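Local coordinates for protein structure-specific endonuclease subunit slx1 (Schizosaccharomyces pombe, PDB 4ZDT) that is the catalytic subunit of the slx1-slx4 structure-specific endonuclease, which cuts branched DNA during repair and recombination, this chain being its zinc-binding RING finger domain, at residues A20-F24 against T25-S29; I30-L33 against T34-A37; V60-W63 against R64-L67. All blocks are in the same frame, centred on the assembly; numbering follows the deposited sequence.

Interaction 1: residues A20-F24 against T25-S29; sequences ANCPF and TDCNS. With ZN (zinc ion), chain F.
Two cysteine thiolates, Cys22 SG and Cys27 SG, face each other across a tight loop and close on one zinc ion, while a single carbonyl oxygen, that of Phe24, holds the turn between them. The zinc ion lies 2.3 Å from Cys22 SG and 2.4 Å from Cys27 SG, and the sulfurs stand 3.8 Å apart. Both reach it in the same way: each sulfur is anti to its own backbone N (chi1 -177° in Cys22, 172° in Cys27), which swings the two thiolates out to a common point. Cys54 and Cys57 complete the four-cysteine zinc site of the RING finger, to which this loop between strands 20-21 and 30-31 gives two ligands.

At the turn, Phe24 O accepts from two consecutive amides. Cys27 N, 2.8 Å from Phe24 O, comes from above the carbonyl plane, whereas Asn28 N arrives nearly end-on to the C=O bond. A third backbone hydrogen bond shuts the base of the loop, Cys22 N to Ser29 O at 3.0 Å; the same Ser29 O also meets Asn21 CA at 3.1 Å in a CH···O contact. Close to this base, the CB atoms of Cys22 and Ser29 pack side by side.

A weak bond runs from Ser29 N to Cys27 SG. The Asn21 and Asn28 amides come near each other with their planes steeply inclined, and Asn21 ND2 turns to Cys22 O in a bond that is itself weak. At the loop's outer end Asp26 OD1 lies against Phe24 CB, but its carboxylate pairs with Arg59, whose guanidinium also makes a cation-pi contact with the Phe24 ring.

Zinc and the backbone bonds together probably hold the loop in shape, and the weak N-H···S bond would be expected to temper the charge on Cys27.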
loop_
_atom_site.group_PDB
_atom_site.type_symbol
_atom_site.label_atom_id
_atom_site.label_comp_id
_atom_site.label_asym_id
_atom_site.label_seq_id
_atom_site.Cartn_x
_atom_site.Cartn_y
_atom_site.Cartn_z
ATOM N N ALA A 20 -7.243 -4.832 -7.740
ATOM C CA ALA A 20 -8.068 -3.637 -7.846
ATOM C C ALA A 20 -8.919 -3.726 -9.096
ATOM O O ALA A 20 -8.476 -4.276 -10.118
ATOM C CB ALA A 20 -7.196 -2.403 -7.909
ATOM N N ASN A 21 -10.143 -3.202 -8.998
ATOM C CA ASN A 21 -10.983 -2.951 -10.162
ATOM C C ASN A 21 -11.775 -1.657 -10.003
ATOM O O ASN A 21 -12.321 -1.369 -8.932
ATOM C CB ASN A 21 -11.925 -4.122 -10.474
ATOM C CG ASN A 21 -13.109 -4.174 -9.546
ATOM O OD1 ASN A 21 -12.977 -4.526 -8.367
ATOM N ND2 ASN A 21 -14.280 -3.788 -10.060
ATOM N N CYS A 22 -11.816 -0.881 -11.077
ATOM C CA CYS A 22 -12.681 0.280 -11.137
ATOM C C CYS A 22 -14.110 -0.219 -10.942
ATOM O O CYS A 22 -14.538 -1.157 -11.616
ATOM C CB CYS A 22 -12.525 0.982 -12.477
ATOM S SG CYS A 22 -13.495 2.503 -12.649
ATOM N N PRO A 23 -14.845 0.392 -9.992
ATOM C CA PRO A 23 -16.164 -0.135 -9.616
ATOM C C PRO A 23 -17.245 0.105 -10.663
ATOM O O PRO A 23 -18.352 -0.371 -10.475
ATOM C CB PRO A 23 -16.503 0.631 -8.309
ATOM C CG PRO A 23 -15.779 1.953 -8.457
ATOM C CD PRO A 23 -14.488 1.618 -9.239
ATOM N N PHE A 24 -16.940 0.840 -11.731
ATOM C CA PHE A 24 -17.924 1.087 -12.777
ATOM C C PHE A 24 -17.808 0.004 -13.864
ATOM O O PHE A 24 -16.762 -0.169 -14.472
ATOM C CB PHE A 24 -17.795 2.507 -13.353
ATOM C CG PHE A 24 -18.136 3.583 -12.339
ATOM C CD1 PHE A 24 -17.158 4.078 -11.470
ATOM C CD2 PHE A 24 -19.448 4.027 -12.197
ATOM C CE1 PHE A 24 -17.484 5.073 -10.495
ATOM C CE2 PHE A 24 -19.793 4.995 -11.216
ATOM C CZ PHE A 24 -18.801 5.512 -10.371
ATOM N N THR A 25 -18.896 -0.712 -14.075
ATOM C CA THR A 25 -18.931 -1.821 -15.039
ATOM C C THR A 25 -18.626 -1.327 -16.454
ATOM O O THR A 25 -18.070 -2.079 -17.258
ATOM C CB THR A 25 -20.250 -2.563 -14.964
ATOM O OG1 THR A 25 -20.487 -2.899 -13.598
ATOM C CG2 THR A 25 -20.206 -3.871 -15.768
ATOM N N ASP A 26 -18.934 -0.055 -16.741
ATOM C CA ASP A 26 -18.628 0.511 -18.054
ATOM C C ASP A 26 -17.134 0.646 -18.281
ATOM O O ASP A 26 -16.702 0.896 -19.397
ATOM C CB ASP A 26 -19.366 1.849 -18.329
ATOM C CG ASP A 26 -18.901 3.017 -17.422
ATOM O OD1 ASP A 26 -17.694 3.114 -17.089
ATOM O OD2 ASP A 26 -19.750 3.872 -17.090
ATOM N N CYS A 27 -16.351 0.452 -17.217
ATOM C CA CYS A 27 -14.907 0.590 -17.301
ATOM C C CYS A 27 -14.227 -0.720 -16.896
ATOM O O CYS A 27 -13.551 -1.350 -17.717
ATOM C CB CYS A 27 -14.435 1.734 -16.399
ATOM S SG CYS A 27 -12.648 1.802 -16.289
ATOM N N ASN A 28 -14.411 -1.106 -15.629
ATOM C CA ASN A 28 -13.898 -2.361 -15.075
ATOM C C ASN A 28 -12.384 -2.561 -15.281
ATOM O O ASN A 28 -11.933 -3.678 -15.499
ATOM C CB ASN A 28 -14.715 -3.565 -15.618
ATOM C CG ASN A 28 -14.534 -4.820 -14.790
ATOM O OD1 ASN A 28 -14.554 -4.768 -13.564
ATOM N ND2 ASN A 28 -14.349 -5.959 -15.460
ATOM N N SER A 29 -11.613 -1.475 -15.221
ATOM C CA SER A 29 -10.144 -1.526 -15.276
ATOM C C SER A 29 -9.586 -2.386 -14.138
ATOM O O SER A 29 -9.837 -2.090 -12.958
ATOM C CB SER A 29 -9.575 -0.114 -15.150
ATOM O OG SER A 29 -8.158 -0.146 -15.146
HETATM ZN ZN ZN F . -12.419 3.305 -14.484
#

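Interaction 2: residues I30-L33 against T34-A37; sequences INHL and TCLA. With ZN (zinc ion), chain E.
Metal coordination joins His32 and Cys35. The imidazole offers ND1 to the zinc ion, and Cys35 SG binds the same ion at 2.3 Å, with Cys6 and Cys9 supplying the other two ligands. In both residues the first torsion sets the side-chain branch anti to the carbonyl carbon (chi1 -73° in His32, -66° in Cys35), so that ring and thiolate leave the start of the helix toward one metal. Cys35 SG also packs 3.6 Å from His32 CB and lies obliquely to the imidazole, 4.6 Å from its centroid.

Backbone hydrogen bonds build the first turn. His32 occupies the N-cap position, and its carbonyl O receives Leu36 N at 3.0 Å in a straight bond. One residue on, Leu33 O accepts Ala37 N at 2.9 Å. The chain passes from strand 30-31 through the N-cap into helix 33-40, a junction at which the RING finger places the last two ligands of its zinc site of three cysteines and one histidine: one just ahead of the helix, the other in its first turn.

Packing contacts join Asn31 to the helix. Asn31 points its amide at the Leu36 side chain, OD1 lying 3.4 Å from Leu36 CB and 3.5 Å from Leu36 CD2, while ND2 rests 3.8 Å from Leu36 CD1. This amide is also held by Asn7, whose OD1 accepts from Asn31 ND2; the bond would help fix the flip of this buried amide, putting OD1 nearest to Leu36. Ala37 CB also comes close to Leu33 O.

The helix also meets the partner subunit: Leu33, Thr34 and Ala37 pack on Ile26, Trp25 and Leu29 of the slx4 chain respectively.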
loop_
_atom_site.group_PDB
_atom_site.type_symbol
_atom_site.label_atom_id
_atom_site.label_comp_id
_atom_site.label_asym_id
_atom_site.label_seq_id
_atom_site.Cartn_x
_atom_site.Cartn_y
_atom_site.Cartn_z
ATOM N N ILE A 30 -8.847 -3.441 -14.487
ATOM C CA ILE A 30 -8.330 -4.393 -13.511
ATOM C C ILE A 30 -6.801 -4.276 -13.401
ATOM O O ILE A 30 -6.099 -4.133 -14.412
ATOM C CB ILE A 30 -8.811 -5.849 -13.793
ATOM C CG1 ILE A 30 -10.346 -5.928 -13.630
ATOM C CG2 ILE A 30 -8.167 -6.845 -12.819
ATOM C CD1 ILE A 30 -10.992 -7.210 -14.172
ATOM N N ASN A 31 -6.288 -4.346 -12.177
ATOM C CA ASN A 31 -4.847 -4.253 -11.954
ATOM C C ASN A 31 -4.422 -4.679 -10.550
ATOM O O ASN A 31 -5.241 -4.730 -9.633
ATOM C CB ASN A 31 -4.353 -2.833 -12.243
ATOM C CG ASN A 31 -5.344 -1.771 -11.807
ATOM O OD1 ASN A 31 -5.765 -1.736 -10.651
ATOM N ND2 ASN A 31 -5.723 -0.899 -12.734
ATOM N N HIS A 32 -3.133 -4.981 -10.392
ATOM C CA HIS A 32 -2.584 -5.386 -9.089
ATOM C C HIS A 32 -2.784 -4.222 -8.135
ATOM O O HIS A 32 -2.647 -3.072 -8.536
ATOM C CB HIS A 32 -1.067 -5.632 -9.165
ATOM C CG HIS A 32 -0.676 -6.890 -9.868
ATOM N ND1 HIS A 32 -0.078 -6.889 -11.112
ATOM C CD2 HIS A 32 -0.767 -8.186 -9.491
ATOM C CE1 HIS A 32 0.173 -8.138 -11.472
ATOM N NE2 HIS A 32 -0.234 -8.942 -10.506
ATOM N N LEU A 33 -3.101 -4.522 -6.878
ATOM C CA LEU A 33 -3.193 -3.478 -5.838
ATOM C C LEU A 33 -1.942 -2.639 -5.780
ATOM O O LEU A 33 -2.022 -1.414 -5.785
ATOM C CB LEU A 33 -3.449 -4.092 -4.456
ATOM C CG LEU A 33 -4.781 -4.810 -4.253
ATOM C CD1 LEU A 33 -4.768 -5.587 -2.943
ATOM C CD2 LEU A 33 -5.925 -3.757 -4.242
ATOM N N THR A 34 -0.776 -3.297 -5.719
ATOM C CA THR A 34 0.477 -2.554 -5.603
ATOM C C THR A 34 0.742 -1.706 -6.832
ATOM O O THR A 34 1.161 -0.563 -6.704
ATOM C CB THR A 34 1.689 -3.466 -5.276
ATOM O OG1 THR A 34 1.737 -4.532 -6.228
ATOM C CG2 THR A 34 1.516 -4.060 -3.911
ATOM N N CYS A 35 0.467 -2.244 -8.024
ATOM C CA CYS A 35 0.623 -1.452 -9.247
ATOM C C CYS A 35 -0.229 -0.180 -9.248
ATOM O O CYS A 35 0.266 0.915 -9.513
ATOM C CB CYS A 35 0.310 -2.283 -10.509
ATOM S SG CYS A 35 1.503 -3.602 -10.773
ATOM N N LEU A 36 -1.536 -0.323 -8.992
ATOM C CA LEU A 36 -2.436 0.829 -8.931
ATOM C C LEU A 36 -1.997 1.812 -7.842
ATOM O O LEU A 36 -1.940 3.010 -8.073
ATOM C CB LEU A 36 -3.891 0.377 -8.671
ATOM C CG LEU A 36 -4.980 1.442 -8.868
ATOM C CD1 LEU A 36 -4.988 1.974 -10.299
ATOM C CD2 LEU A 36 -6.367 0.904 -8.510
ATOM N N ALA A 37 -1.698 1.303 -6.650
ATOM C CA ALA A 37 -1.297 2.188 -5.560
ATOM C C ALA A 37 -0.066 3.005 -5.957
ATOM O O ALA A 37 -0.039 4.238 -5.816
ATOM C CB ALA A 37 -1.042 1.388 -4.283
HETATM ZN ZN ZN E . 0.509 -5.180 -12.089
#

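Interaction 3: residues V60-W63 against R64-L67; sequences VLRW and REFL
Glu65 folds back on the strand that precedes it, and its OE1 accepts the backbone N-H of Arg62, with N 2.7 Å away and approaching nearly along the C-O bond of the carboxylate. Glu65 OE1 also lies 3.1 Å from Arg62 CB. A bend at chi2 (87°) curls the carboxylate back over the chain; the guanidinium of Arg62 extends away, and the two charged groups do not touch. With an alanine in place of this glutamate, the N-H of Arg62 would probably be left without this acceptor and the last strand residue freer to move.

A second bond links the two residues: Glu65 N donates to Arg62 O at 3.0 Å from above the carbonyl plane. The next step repeats the pattern: Phe66 N donates to Trp63 O, again from above the plane. That same carbonyl O lies in plane at the edge of the Phe66 ring, and Phe66 CE2 meets Leu61 CB at 3.9 Å, the two side chains crossing at about a right angle. Further along the turn Leu67 CD1 packs 4.0 Å from Trp63 NE1, the indole and the leucine likewise running across each other.

Further out, Trp63, with CG anti to its N (chi1 180°), brings its indole against Leu36 and Ala37 of helix 33-40. Its NE1 donates to the carbonyl O of Leu29 of the slx4 chain, and Arg64 forms a cation-pi contact with Tyr31 of that chain. Phe66 meets Phe40 edge-to-face and packs beside the four-cysteine zinc site.

The whole is a 3-10 turn directly following strand 60-62, with i to i+3 bonds and a glutamate folded onto the strand end, which carries the chain from the second strand of the 51-53/60-62 hairpin into the hydrophobic core of the RING finger.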
loop_
_atom_site.group_PDB
_atom_site.type_symbol
_atom_site.label_atom_id
_atom_site.label_comp_id
_atom_site.label_asym_id
_atom_site.label_seq_id
_atom_site.Cartn_x
_atom_site.Cartn_y
_atom_site.Cartn_z
ATOM N N VAL A 60 -12.072 10.260 -11.038
ATOM C CA VAL A 60 -11.150 10.404 -9.891
ATOM C C VAL A 60 -11.865 9.917 -8.660
ATOM O O VAL A 60 -12.836 10.541 -8.198
ATOM C CB VAL A 60 -10.671 11.863 -9.700
ATOM C CG1 VAL A 60 -9.793 11.985 -8.459
ATOM C CG2 VAL A 60 -9.895 12.319 -10.930
ATOM N N LEU A 61 -11.397 8.790 -8.132
ATOM C CA LEU A 61 -12.108 8.071 -7.082
ATOM C C LEU A 61 -11.205 7.890 -5.883
ATOM O O LEU A 61 -9.991 8.019 -6.011
ATOM C CB LEU A 61 -12.572 6.702 -7.589
ATOM C CG LEU A 61 -13.392 6.748 -8.890
ATOM C CD1 LEU A 61 -13.608 5.323 -9.359
ATOM C CD2 LEU A 61 -14.729 7.468 -8.672
ATOM N N ARG A 62 -11.800 7.591 -4.729
ATOM C CA ARG A 62 -11.024 7.330 -3.514
ATOM C C ARG A 62 -10.522 5.898 -3.571
ATOM O O ARG A 62 -11.143 5.043 -4.221
ATOM C CB ARG A 62 -11.907 7.519 -2.281
ATOM C CG ARG A 62 -12.285 8.975 -2.045
ATOM C CD ARG A 62 -13.392 9.159 -0.998
ATOM N NE ARG A 62 -13.670 10.599 -0.873
ATOM C CZ ARG A 62 -14.396 11.170 0.104
ATOM N NH1 ARG A 62 -14.949 10.434 1.056
ATOM N NH2 ARG A 62 -14.563 12.488 0.111
ATOM N N TRP A 63 -9.427 5.637 -2.861
ATOM C CA TRP A 63 -8.755 4.343 -2.884
ATOM C C TRP A 63 -9.723 3.206 -2.642
ATOM O O TRP A 63 -9.701 2.190 -3.340
ATOM C CB TRP A 63 -7.614 4.306 -1.840
ATOM C CG TRP A 63 -6.894 2.978 -1.819
ATOM C CD1 TRP A 63 -6.859 2.064 -0.797
ATOM C CD2 TRP A 63 -6.164 2.393 -2.905
ATOM N NE1 TRP A 63 -6.124 0.950 -1.175
ATOM C CE2 TRP A 63 -5.685 1.134 -2.462
ATOM C CE3 TRP A 63 -5.860 2.814 -4.207
ATOM C CZ2 TRP A 63 -4.927 0.288 -3.284
ATOM C CZ3 TRP A 63 -5.080 1.967 -5.024
ATOM C CH2 TRP A 63 -4.633 0.724 -4.555
ATOM N N ARG A 64 -10.577 3.370 -1.639
ATOM C CA ARG A 64 -11.519 2.323 -1.249
ATOM C C ARG A 64 -12.379 1.831 -2.412
ATOM O O ARG A 64 -12.677 0.640 -2.512
ATOM C CB ARG A 64 -12.414 2.810 -0.108
ATOM C CG ARG A 64 -12.969 1.695 0.765
ATOM C CD ARG A 64 -13.623 2.249 2.020
ATOM N NE ARG A 64 -12.647 2.549 3.067
ATOM C CZ ARG A 64 -12.117 1.638 3.877
ATOM N NH1 ARG A 64 -12.472 0.365 3.768
ATOM N NH2 ARG A 64 -11.233 2.000 4.797
ATOM N N GLU A 65 -12.776 2.751 -3.284
ATOM C CA GLU A 65 -13.653 2.424 -4.400
ATOM C C GLU A 65 -13.085 1.308 -5.276
ATOM O O GLU A 65 -13.836 0.588 -5.933
ATOM C CB GLU A 65 -13.926 3.668 -5.248
ATOM C CG GLU A 65 -15.164 4.445 -4.829
ATOM C CD GLU A 65 -14.874 5.463 -3.744
ATOM O OE1 GLU A 65 -14.185 6.463 -4.035
ATOM O OE2 GLU A 65 -15.335 5.263 -2.600
ATOM N N PHE A 66 -11.761 1.167 -5.290
ATOM C CA PHE A 66 -11.128 0.143 -6.129
ATOM C C PHE A 66 -11.076 -1.225 -5.459
ATOM O O PHE A 66 -10.635 -2.213 -6.067
ATOM C CB PHE A 66 -9.739 0.609 -6.577
ATOM C CG PHE A 66 -9.775 1.844 -7.427
ATOM C CD1 PHE A 66 -9.988 1.745 -8.804
ATOM C CD2 PHE A 66 -9.571 3.110 -6.859
ATOM C CE1 PHE A 66 -10.011 2.887 -9.597
ATOM C CE2 PHE A 66 -9.596 4.254 -7.643
ATOM C CZ PHE A 66 -9.823 4.137 -9.024
ATOM N N LEU A 67 -11.599 -1.308 -4.234
ATOM C CA LEU A 67 -11.491 -2.537 -3.453
ATOM C C LEU A 67 -12.767 -3.381 -3.402
ATOM O O LEU A 67 -12.980 -4.081 -2.412
ATOM C CB LEU A 67 -11.027 -2.203 -2.007
ATOM C CG LEU A 67 -9.748 -1.369 -1.826
ATOM C CD1 LEU A 67 -9.442 -1.091 -0.364
ATOM C CD2 LEU A 67 -8.549 -2.040 -2.496
#

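Overall arrangement
From the N terminus, interaction 1 closes the zinc loop between strands 20-21 and 30-31, interaction 2 turns the second of these strands into helix 33-40, and interaction 3 joins strand 60-62 to the 3-10 turn after it. The three lie in series, none nested in or crossing another. They nevertheless meet in space: Ala20 N probably bonds to Asn31 O within the first hairpin, Asn21 N probably bonds to Phe66 O, and Ala20 CB packs on Leu36 of the helix, so the hairpin touches both later elements. Leu33 and Leu36 of the helix pack on Leu67 and Phe66. Interactions 1 and 2 contribute ligands to different zinc ions.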